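PDB 3LET: protein adenylyltransferase VopS from Vibrio parahaemolyticus, which transfers AMP from ATP to a specific threonine of host Rho GTPases, blocking their interaction with downstream effectors and so inhibiting actin assembly in infected cells. Local coordinates for residues 18-23 with 65-70; 28-33 with 59-64; 93-98 with 122-127; 223-228 with 237-242. All blocks are in the same frame, centred on the assembly; numbering follows the deposited sequence.

Contact 1 of 4, residues 18-23 with 65-70; sequences LQTSSS and AERAMT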
# COMPACT_ATOMS: atom_id res chain seq x y z
N LEU A 18 -10.92 3.59 27.56
CA LEU A 18 -10.20 3.29 26.32
C LEU A 18 -10.58 1.95 25.69
O LEU A 18 -10.39 1.74 24.49
CB LEU A 18 -8.69 3.32 26.59
CG LEU A 18 -8.15 4.74 26.54
CD1 LEU A 18 -6.74 4.80 27.12
CD2 LEU A 18 -8.19 5.25 25.09
N GLN A 19 -11.13 1.06 26.50
CA GLN A 19 -11.50 -0.26 26.01
C GLN A 19 -12.93 -0.31 25.45
O GLN A 19 -13.35 -1.36 24.95
CB GLN A 19 -11.36 -1.30 27.12
CG GLN A 19 -9.99 -1.34 27.77
CD GLN A 19 -10.01 -2.09 29.10
OE1 GLN A 19 -10.96 -2.82 29.40
NE2 GLN A 19 -8.97 -1.90 29.89
N THR A 20 -13.67 0.79 25.54
CA THR A 20 -15.00 0.84 24.95
C THR A 20 -14.91 0.48 23.48
O THR A 20 -13.83 0.46 22.89
CB THR A 20 -15.64 2.25 25.06
OG1 THR A 20 -14.79 3.20 24.40
CG2 THR A 20 -15.83 2.65 26.53
N SER A 21 -16.04 0.20 22.85
CA SER A 21 -15.99 -0.28 21.48
C SER A 21 -15.81 0.87 20.48
O SER A 21 -15.37 0.64 19.36
CB SER A 21 -17.23 -1.11 21.15
OG SER A 21 -18.42 -0.44 21.54
N SER A 22 -16.14 2.10 20.88
CA SER A 22 -15.98 3.24 19.97
C SER A 22 -15.89 4.55 20.74
O SER A 22 -16.06 4.59 21.97
CB SER A 22 -17.15 3.31 19.00
OG SER A 22 -18.29 3.89 19.62
N SER A 23 -15.67 5.63 20.00
CA SER A 23 -15.54 6.94 20.61
C SER A 23 -16.84 7.39 21.26
O SER A 23 -16.84 8.21 22.17
CB SER A 23 -15.12 7.98 19.57
OG SER A 23 -16.17 8.24 18.64
N ALA A 65 -10.21 12.50 20.74
CA ALA A 65 -10.40 13.29 19.53
C ALA A 65 -9.96 12.49 18.31
O ALA A 65 -10.62 12.49 17.27
CB ALA A 65 -9.65 14.62 19.60
N GLU A 66 -8.82 11.83 18.44
CA GLU A 66 -8.31 11.03 17.34
C GLU A 66 -9.28 9.88 17.02
O GLU A 66 -9.59 9.63 15.84
CB GLU A 66 -6.93 10.49 17.72
CG GLU A 66 -6.32 9.61 16.67
CD GLU A 66 -4.97 9.08 17.13
OE1 GLU A 66 -4.09 9.90 17.45
OE2 GLU A 66 -4.81 7.84 17.17
N ARG A 67 -9.77 9.18 18.03
CA ARG A 67 -10.73 8.09 17.78
C ARG A 67 -11.99 8.61 17.08
O ARG A 67 -12.49 7.97 16.13
CB ARG A 67 -11.17 7.41 19.08
CG ARG A 67 -10.11 6.62 19.81
CD ARG A 67 -10.71 5.96 21.06
NE ARG A 67 -11.55 4.81 20.73
CZ ARG A 67 -12.22 4.09 21.63
NH1 ARG A 67 -12.18 4.39 22.91
NH2 ARG A 67 -12.94 3.05 21.23
N ALA A 68 -12.52 9.75 17.54
CA ALA A 68 -13.80 10.23 17.00
C ALA A 68 -13.60 10.76 15.57
O ALA A 68 -14.42 10.50 14.68
CB ALA A 68 -14.40 11.36 17.89
N MET A 69 -12.51 11.49 15.35
CA MET A 69 -12.19 11.94 13.98
C MET A 69 -12.00 10.78 13.02
O MET A 69 -12.48 10.82 11.86
CB MET A 69 -10.92 12.75 14.01
CG MET A 69 -11.19 13.99 14.80
SD MET A 69 -11.66 15.19 13.63
CE MET A 69 -10.04 15.94 13.64
N THR A 70 -11.33 9.75 13.49
CA THR A 70 -11.11 8.56 12.64
C THR A 70 -12.44 7.94 12.26
O THR A 70 -12.67 7.61 11.09
CB THR A 70 -10.26 7.51 13.37
OG1 THR A 70 -8.98 8.08 13.65
CG2 THR A 70 -10.06 6.24 12.49
O HOH W 1 -12.32 1.43 18.56

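Contact 2 of 4, residues 28-33 with 59-64; sequences QMLFKD and AELSQL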
# COMPACT_ATOMS: atom_id res chain seq x y z
N GLN A 28 -19.30 9.29 25.97
CA GLN A 28 -20.43 9.21 26.90
C GLN A 28 -19.91 9.08 28.32
O GLN A 28 -20.44 9.71 29.24
CB GLN A 28 -21.30 7.99 26.59
CG GLN A 28 -22.24 8.14 25.40
CD GLN A 28 -22.98 6.85 25.13
OE1 GLN A 28 -22.63 5.81 25.68
NE2 GLN A 28 -24.00 6.91 24.31
N MET A 29 -18.88 8.26 28.50
CA MET A 29 -18.33 8.01 29.82
C MET A 29 -17.53 9.21 30.34
O MET A 29 -17.69 9.61 31.49
CB MET A 29 -17.45 6.76 29.81
CG MET A 29 -18.22 5.47 29.58
SD MET A 29 -17.20 3.99 29.59
CE MET A 29 -16.65 3.95 31.30
N LEU A 30 -16.68 9.79 29.50
CA LEU A 30 -15.79 10.87 29.92
C LEU A 30 -16.55 12.16 30.14
O LEU A 30 -16.27 12.92 31.07
CB LEU A 30 -14.68 11.11 28.89
CG LEU A 30 -13.64 12.19 29.24
CD1 LEU A 30 -12.95 11.91 30.59
CD2 LEU A 30 -12.62 12.32 28.13
N PHE A 31 -17.54 12.41 29.29
CA PHE A 31 -18.28 13.65 29.32
C PHE A 31 -19.56 13.50 30.15
O PHE A 31 -20.31 14.46 30.33
CB PHE A 31 -18.61 14.09 27.90
CG PHE A 31 -17.39 14.39 27.06
CD1 PHE A 31 -16.16 14.67 27.66
CD2 PHE A 31 -17.49 14.46 25.69
CE1 PHE A 31 -15.04 14.98 26.88
CE2 PHE A 31 -16.37 14.76 24.89
CZ PHE A 31 -15.14 15.03 25.50
N LYS A 32 -19.80 12.30 30.66
CA LYS A 32 -20.99 12.03 31.46
C LYS A 32 -22.23 12.48 30.70
O LYS A 32 -23.04 13.24 31.23
CB LYS A 32 -20.89 12.76 32.79
CG LYS A 32 -19.61 12.47 33.55
CD LYS A 32 -19.37 13.48 34.65
CE LYS A 32 -18.38 12.94 35.67
NZ LYS A 32 -17.10 12.49 35.05
N ASP A 33 -22.36 12.03 29.46
CA ASP A 33 -23.47 12.43 28.62
C ASP A 33 -23.95 11.27 27.76
O ASP A 33 -23.36 10.96 26.72
CB ASP A 33 -23.08 13.60 27.72
CG ASP A 33 -24.28 14.24 27.06
OD1 ASP A 33 -25.42 13.77 27.31
OD2 ASP A 33 -24.10 15.22 26.30
N ALA A 59 -4.18 14.38 27.75
CA ALA A 59 -3.73 13.14 27.11
C ALA A 59 -4.91 12.30 26.63
O ALA A 59 -4.97 11.90 25.46
CB ALA A 59 -2.86 12.33 28.08
N GLU A 60 -5.85 12.04 27.51
CA GLU A 60 -7.03 11.30 27.11
C GLU A 60 -7.84 12.03 26.04
O GLU A 60 -8.35 11.42 25.10
CB GLU A 60 -7.93 11.00 28.31
CG GLU A 60 -9.05 10.06 27.96
CD GLU A 60 -9.92 9.69 29.13
OE1 GLU A 60 -9.56 10.01 30.29
OE2 GLU A 60 -10.96 9.05 28.88
N LEU A 61 -7.94 13.34 26.15
CA LEU A 61 -8.72 14.08 25.17
C LEU A 61 -8.09 13.98 23.78
O LEU A 61 -8.80 13.95 22.79
CB LEU A 61 -8.84 15.54 25.58
CG LEU A 61 -9.77 15.73 26.79
CD1 LEU A 61 -9.64 17.16 27.31
CD2 LEU A 61 -11.25 15.44 26.47
N SER A 62 -6.77 13.94 23.73
CA SER A 62 -6.10 13.74 22.45
C SER A 62 -6.47 12.37 21.85
O SER A 62 -6.73 12.26 20.66
CB SER A 62 -4.59 13.84 22.62
OG SER A 62 -3.94 13.66 21.37
N GLN A 63 -6.48 11.33 22.68
CA GLN A 63 -6.86 9.98 22.22
C GLN A 63 -8.29 9.97 21.70
O GLN A 63 -8.58 9.43 20.63
CB GLN A 63 -6.75 8.97 23.36
CG GLN A 63 -5.31 8.71 23.84
CD GLN A 63 -5.26 7.90 25.14
OE1 GLN A 63 -6.09 8.08 26.03
NE2 GLN A 63 -4.30 6.99 25.23
N LEU A 64 -9.18 10.54 22.48
CA LEU A 64 -10.60 10.54 22.16
C LEU A 64 -10.87 11.36 20.90
O LEU A 64 -11.64 10.92 20.06
CB LEU A 64 -11.41 11.09 23.33
CG LEU A 64 -12.92 11.17 23.11
CD1 LEU A 64 -13.54 9.80 22.77
CD2 LEU A 64 -13.62 11.80 24.34

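Contact 3 of 4, residues 93-98 with 122-127; sequences SLAVRV and AVFDME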
# COMPACT_ATOMS: atom_id res chain seq x y z
N SER A 93 -5.95 2.21 8.92
CA SER A 93 -4.57 2.58 9.25
C SER A 93 -4.30 3.96 8.67
O SER A 93 -3.64 4.80 9.29
CB SER A 93 -3.53 1.60 8.63
OG SER A 93 -3.83 0.27 8.97
N LEU A 94 -4.76 4.14 7.43
CA LEU A 94 -4.53 5.38 6.71
C LEU A 94 -5.28 6.51 7.41
O LEU A 94 -4.77 7.59 7.57
CB LEU A 94 -5.05 5.27 5.24
CG LEU A 94 -4.86 6.55 4.41
CD1 LEU A 94 -3.43 7.06 4.46
CD2 LEU A 94 -5.27 6.30 2.95
N ALA A 95 -6.52 6.24 7.78
CA ALA A 95 -7.37 7.27 8.38
C ALA A 95 -6.70 7.80 9.66
O ALA A 95 -6.66 9.00 9.92
CB ALA A 95 -8.74 6.66 8.69
N VAL A 96 -6.16 6.89 10.47
CA VAL A 96 -5.47 7.29 11.70
C VAL A 96 -4.30 8.21 11.44
O VAL A 96 -4.10 9.20 12.17
CB VAL A 96 -4.94 6.05 12.47
CG1 VAL A 96 -4.11 6.50 13.66
CG2 VAL A 96 -6.12 5.19 12.92
N ARG A 97 -3.51 7.90 10.40
CA ARG A 97 -2.33 8.73 10.10
C ARG A 97 -2.70 10.11 9.54
O ARG A 97 -2.05 11.11 9.85
CB ARG A 97 -1.40 8.03 9.08
CG ARG A 97 -0.78 6.75 9.59
CD ARG A 97 -0.14 6.93 10.96
NE ARG A 97 1.09 7.71 10.89
CZ ARG A 97 2.32 7.19 10.87
NH1 ARG A 97 2.50 5.87 10.90
NH2 ARG A 97 3.37 8.00 10.83
N VAL A 98 -3.76 10.16 8.73
CA VAL A 98 -4.23 11.43 8.18
C VAL A 98 -4.77 12.29 9.31
O VAL A 98 -4.51 13.49 9.38
CB VAL A 98 -5.27 11.17 7.07
CG1 VAL A 98 -6.09 12.43 6.72
CG2 VAL A 98 -4.53 10.64 5.80
N ALA A 122 -10.83 16.13 1.58
CA ALA A 122 -10.07 16.48 0.37
C ALA A 122 -8.78 15.66 0.28
O ALA A 122 -8.38 15.23 -0.80
CB ALA A 122 -9.78 18.00 0.31
N VAL A 123 -8.12 15.41 1.42
CA VAL A 123 -6.91 14.59 1.41
C VAL A 123 -7.27 13.18 0.93
O VAL A 123 -6.61 12.65 0.06
CB VAL A 123 -6.24 14.51 2.81
CG1 VAL A 123 -5.14 13.44 2.84
CG2 VAL A 123 -5.68 15.89 3.20
N PHE A 124 -8.33 12.60 1.46
CA PHE A 124 -8.79 11.25 1.05
C PHE A 124 -9.16 11.24 -0.43
O PHE A 124 -8.82 10.28 -1.16
CB PHE A 124 -10.06 10.83 1.83
CG PHE A 124 -9.80 10.17 3.17
CD1 PHE A 124 -8.55 10.19 3.76
CD2 PHE A 124 -10.84 9.52 3.83
CE1 PHE A 124 -8.33 9.59 4.98
CE2 PHE A 124 -10.63 8.93 5.06
CZ PHE A 124 -9.37 8.97 5.64
N ASP A 125 -9.86 12.28 -0.90
CA ASP A 125 -10.28 12.33 -2.32
C ASP A 125 -9.05 12.30 -3.24
O ASP A 125 -9.08 11.71 -4.35
CB ASP A 125 -11.04 13.63 -2.62
CG ASP A 125 -12.55 13.56 -2.28
OD1 ASP A 125 -13.14 12.47 -2.22
OD2 ASP A 125 -13.16 14.64 -2.11
N MET A 126 -7.98 12.99 -2.83
CA MET A 126 -6.74 13.02 -3.63
C MET A 126 -6.14 11.63 -3.65
O MET A 126 -5.72 11.14 -4.70
CB MET A 126 -5.71 14.01 -3.05
CG MET A 126 -6.14 15.47 -3.14
SD MET A 126 -6.27 16.02 -4.84
CE MET A 126 -4.60 15.75 -5.43
N GLU A 127 -6.15 10.98 -2.50
CA GLU A 127 -5.58 9.63 -2.44
C GLU A 127 -6.40 8.70 -3.34
O GLU A 127 -5.84 7.95 -4.14
CB GLU A 127 -5.57 9.10 -1.01
CG GLU A 127 -4.99 7.68 -0.87
CD GLU A 127 -3.47 7.60 -1.12
OE1 GLU A 127 -2.83 8.62 -1.43
OE2 GLU A 127 -2.91 6.48 -0.99

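Contact 4 of 4, residues 223-228 with 237-242; sequences RDYRGP and SSIGGE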
# COMPACT_ATOMS: atom_id res chain seq x y z
N ARG A 223 10.80 1.60 6.75
CA ARG A 223 9.37 1.33 6.62
C ARG A 223 8.49 2.55 6.93
O ARG A 223 7.30 2.42 7.21
CB ARG A 223 8.98 0.18 7.55
CG ARG A 223 9.30 0.45 9.01
CD ARG A 223 9.10 -0.78 9.87
NE ARG A 223 9.66 -0.59 11.21
CZ ARG A 223 9.67 -1.52 12.16
NH1 ARG A 223 9.16 -2.72 11.92
NH2 ARG A 223 10.21 -1.25 13.34
N ASP A 224 9.09 3.73 6.86
CA ASP A 224 8.44 4.98 7.26
C ASP A 224 7.16 5.31 6.46
O ASP A 224 7.10 5.11 5.26
CB ASP A 224 9.43 6.13 7.15
CG ASP A 224 9.00 7.35 7.93
OD1 ASP A 224 8.02 7.24 8.71
OD2 ASP A 224 9.63 8.42 7.78
N TYR A 225 6.16 5.84 7.15
CA TYR A 225 4.91 6.27 6.52
C TYR A 225 5.11 7.39 5.52
O TYR A 225 5.77 8.39 5.81
CB TYR A 225 3.95 6.75 7.61
CG TYR A 225 2.69 7.42 7.11
CD1 TYR A 225 1.67 6.67 6.54
CD2 TYR A 225 2.51 8.79 7.24
CE1 TYR A 225 0.51 7.28 6.12
CE2 TYR A 225 1.34 9.41 6.82
CZ TYR A 225 0.35 8.64 6.26
OH TYR A 225 -0.83 9.20 5.84
N ARG A 226 4.53 7.23 4.34
CA ARG A 226 4.41 8.33 3.39
C ARG A 226 2.92 8.59 3.18
O ARG A 226 2.19 7.67 2.84
CB ARG A 226 5.04 7.97 2.05
CG ARG A 226 4.99 9.12 1.05
CD ARG A 226 5.48 8.74 -0.33
NE ARG A 226 4.66 7.70 -0.95
CZ ARG A 226 5.03 6.43 -1.05
NH1 ARG A 226 6.22 6.05 -0.58
NH2 ARG A 226 4.24 5.54 -1.63
N GLY A 227 2.46 9.81 3.42
CA GLY A 227 1.03 10.11 3.32
C GLY A 227 0.60 10.46 1.89
O GLY A 227 1.43 10.55 1.01
N PRO A 228 -0.71 10.66 1.67
CA PRO A 228 -1.23 11.09 0.36
C PRO A 228 -0.53 12.34 -0.16
O PRO A 228 -0.19 13.23 0.64
CB PRO A 228 -2.69 11.41 0.65
CG PRO A 228 -3.04 10.50 1.84
CD PRO A 228 -1.78 10.53 2.68
N SER A 237 -0.02 7.01 -1.13
CA SER A 237 0.55 6.96 0.21
C SER A 237 1.18 5.58 0.34
O SER A 237 0.89 4.67 -0.44
CB SER A 237 -0.53 7.12 1.28
OG SER A 237 -1.51 6.09 1.20
N SER A 238 2.03 5.40 1.35
CA SER A 238 2.64 4.10 1.54
C SER A 238 1.55 3.09 1.85
O SER A 238 1.56 1.96 1.33
CB SER A 238 3.69 4.14 2.66
OG SER A 238 3.18 4.69 3.85
N ILE A 239 0.62 3.47 2.71
CA ILE A 239 -0.45 2.54 3.09
C ILE A 239 -1.38 2.24 1.91
O ILE A 239 -1.80 1.09 1.67
CB ILE A 239 -1.25 3.14 4.24
CG1 ILE A 239 -0.35 3.24 5.48
CG2 ILE A 239 -2.54 2.32 4.52
CD1 ILE A 239 -0.98 4.02 6.63
N GLY A 240 -1.74 3.29 1.17
CA GLY A 240 -2.60 3.15 0.02
C GLY A 240 -1.98 2.24 -1.03
O GLY A 240 -2.63 1.37 -1.57
N GLY A 241 -0.71 2.44 -1.35
CA GLY A 241 -0.08 1.61 -2.38
C GLY A 241 0.02 0.13 -1.98
O GLY A 241 -0.23 -0.77 -2.77
N GLU A 242 0.38 -0.12 -0.73
CA GLU A 242 0.43 -1.47 -0.23
C GLU A 242 -0.96 -2.07 -0.25
O GLU A 242 -1.12 -3.24 -0.60
CB GLU A 242 1.00 -1.47 1.19
CG GLU A 242 0.91 -2.82 1.88
CD GLU A 242 1.42 -2.74 3.31
OE1 GLU A 242 2.55 -3.19 3.55
OE2 GLU A 242 0.73 -2.18 4.19

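Contact 1 of 4, residues 18-23 with 65-70
Arg67, on helix 58-75, reaches out to grip Thr20 in the loop that joins helix 14-18 to helix 23-30, so the contact ties a helix-to-helix turn to a long helix of the all-helical N-terminal part of VopS. The tight end lies beside the helix backbone. There Ser23 presses against Ala68, its OG 3.5 Å from Ala68 CA and its CB 4.0 Å from Arg67 CB; the Ser23 hydroxyl is hydrogen-bonded to Glu71, one turn further on, and of helix 39-45, Pro39 touches Ser23 and Val42 touches Ala68. The other end is polar and directional. The arginine leaves the helix with CG beside its backbone N (chi1 -67°) and bends at chi3, which swings the guanidinium end-on into the turn. NH2 of Arg67 donates to Thr20 O at 3.2 Å, approaching from above the carbonyl plane, while NH1 donates to Thr20 OG1, also at 3.2 Å; both bonds are somewhat bent, near 148°. Two nitrogens on two atoms of one residue limit rotation of the guanidinium, and the backbone N of Ser23 lies over one of its faces. Thr20 OG1 is also hydrogen-bonded to Arg17 O. Ser22, the N-cap of helix 23-30, points its CB away from helix 58-75; its OG bonds to Glu25 and Val24 N. On the looser side, by exposed Ser21, a water adds a bridge, accepting from Arg67 NH2 at 3.2 Å and donating to Ser21 O at 3.3 Å.

Contact 2 of 4, residues 28-33 with 59-64
Glu60 OE2, 3.7 Å from Leu30 CD2 across the contact, is gripped by two donors from nearby, NE of Arg17 in a salt bridge and NE2 of His26 in a hydrogen bond. The carboxylate is buried, and these partners, with the further bonding of OE1, satisfy it beside an apolar surface; the nearby arginine would probably favour its ionised form. Glu60 extends fully beyond CG, and Leu30 meets it from the opposite direction, CD1 and CD2 both lying against the carboxylate. Leu30 CG stands opposite its backbone N (chi1 -178°), a choice that sends the two methyls across to helix 58-75. The rest of the interface is carbon on carbon. Leu30 CD2 packs 3.8 Å from Leu61 CD2, the two leucines crossing at about a right angle, and 4.0 Å from Leu64 CD2. Phe31, next in the chain, adds the far end of its ring: CE1 lies 3.8 Å from Leu61 CD2, which sits at the ring edge in its plane, and CZ is 3.8 Å from Leu64 CD2. Leu61 and Leu64 thus each offer one methyl to both Leu30 and Phe31, while the backbones stay well apart, with the CA atoms of Leu30 and Leu61 at 9.1 Å. This is plain hydrophobic helix packing with a charged border. The C-terminal end of helix 23-30 docks here on the N-terminal part of helix 58-75; helix 14-18 supplies Arg17 along the Glu60 border, while Ala45 and Val42 of helix 39-45 and Leu49, an ATP-site residue by similarity, pack against Phe31, Leu64 and Leu61.

Contact 3 of 4, residues 93-98 with 122-127
Phe124 keeps CG beside its backbone N (chi1 -87°), which brings the end of its ring in to meet helix 88-102, while Val98 directs CG1 away from its own N (chi1 164°) and sets both methyls against that ring. The ring enters edge first: Phe124 CZ lies 3.8 Å from Ala95 CA, which is in the ring plane, and 3.9 Å from Ala95 CB. The small alanine lets the ring approach the helix backbone. Val98 crosses the ring obliquely, its CG1 4.0 Å from Phe124 CE1, and meets Val123 tip to tip, their CG1 atoms 4.1 Å apart. At the other end Leu94 CD2 touches Glu127 through its aliphatic CG, again at 4.1 Å. The two helix segments run at 134° to each other, their axes 11.5 Å apart at closest approach, a spacing filled by side chains. Thr70, Leu74 and Met73 of helix 58-75 and Leu82 of helix 77-86 pack round Ala95 and Phe124. With no hydrogen bond between the segments, cohesion is by apolar packing, and Glu127 lends only its methylene here, its buried carboxylate being hydrogen-bonded to Ser237 OG.

Contact 4 of 4, residues 223-228 with 237-242
The extended strip around Arg226 runs alongside the start of helix 238-255, with CA atoms of Gly227 and Ser237 4.5 Å apart and those of Arg226 and Ser238 4.9 Å apart. Two bonds join Arg226 and Ser238. Ser238 N, in the first turn of the helix, donates to Arg226 O at 2.7 Å (163°), and Arg226 N donates to Ser238 OG at 2.9 Å, almost straight at 169°. Ser238 therefore holds both the NH and the C=O of one loop residue; its OG, placed between its own N and carbonyl carbon (chi1 52°), faces back to the loop. Ser237 is the N-cap: its OG accepts from Gly240 N at 2.8 Å and is also hydrogen-bonded to Glu127 of helix 113-139, while its CB packs 3.6 Å from Pro228 N. The Arg226 side chain bends at chi3 so that its guanidinium lies with one face over Ser238 N, and NH2 is hydrogen-bonded to Pro236 O just ahead of the helix. Ile239 CD1 comes up to Tyr225 CE1 at 3.6 Å, and Gly227 N lies over one face of the ring, toward its rim. The loop thus fastens the N-terminal end of a helix within the Fic/Fido region, with the side chains of Arg226 and Asn281, an ATP-site residue by similarity, about 7 Å apart. Helix 88-102 borders the contact through Leu94, packed on Tyr225, Ser237 and Ile239, and through Arg97, in a cation-pi interaction with Tyr225; helix 113-139 brings Val123 and Glu127 against Pro228.

The four contacts follow the elongated, almost wholly helical chain from its N-terminal part into the Fic/Fido region. Contacts 1 and 2, with centres 9 Å apart, share helix 58-75, and contact 2 falls within the stretch of sequence that contact 1 spans. Contact 3 comes later, its centre about 17 Å from that of contact 1, and touches it where Glu66 and Thr70 meet Val96 and Ala95. Contact 4 comes last, its centre about 10 Å from that of contact 3 but about 30 Å from that of contact 2. Contacts 3 and 4 meet through Glu127 and Ser237 and through Arg97 and Tyr225, so helices 88-102 and 113-139 pack the N-terminal region against the Fic/Fido region.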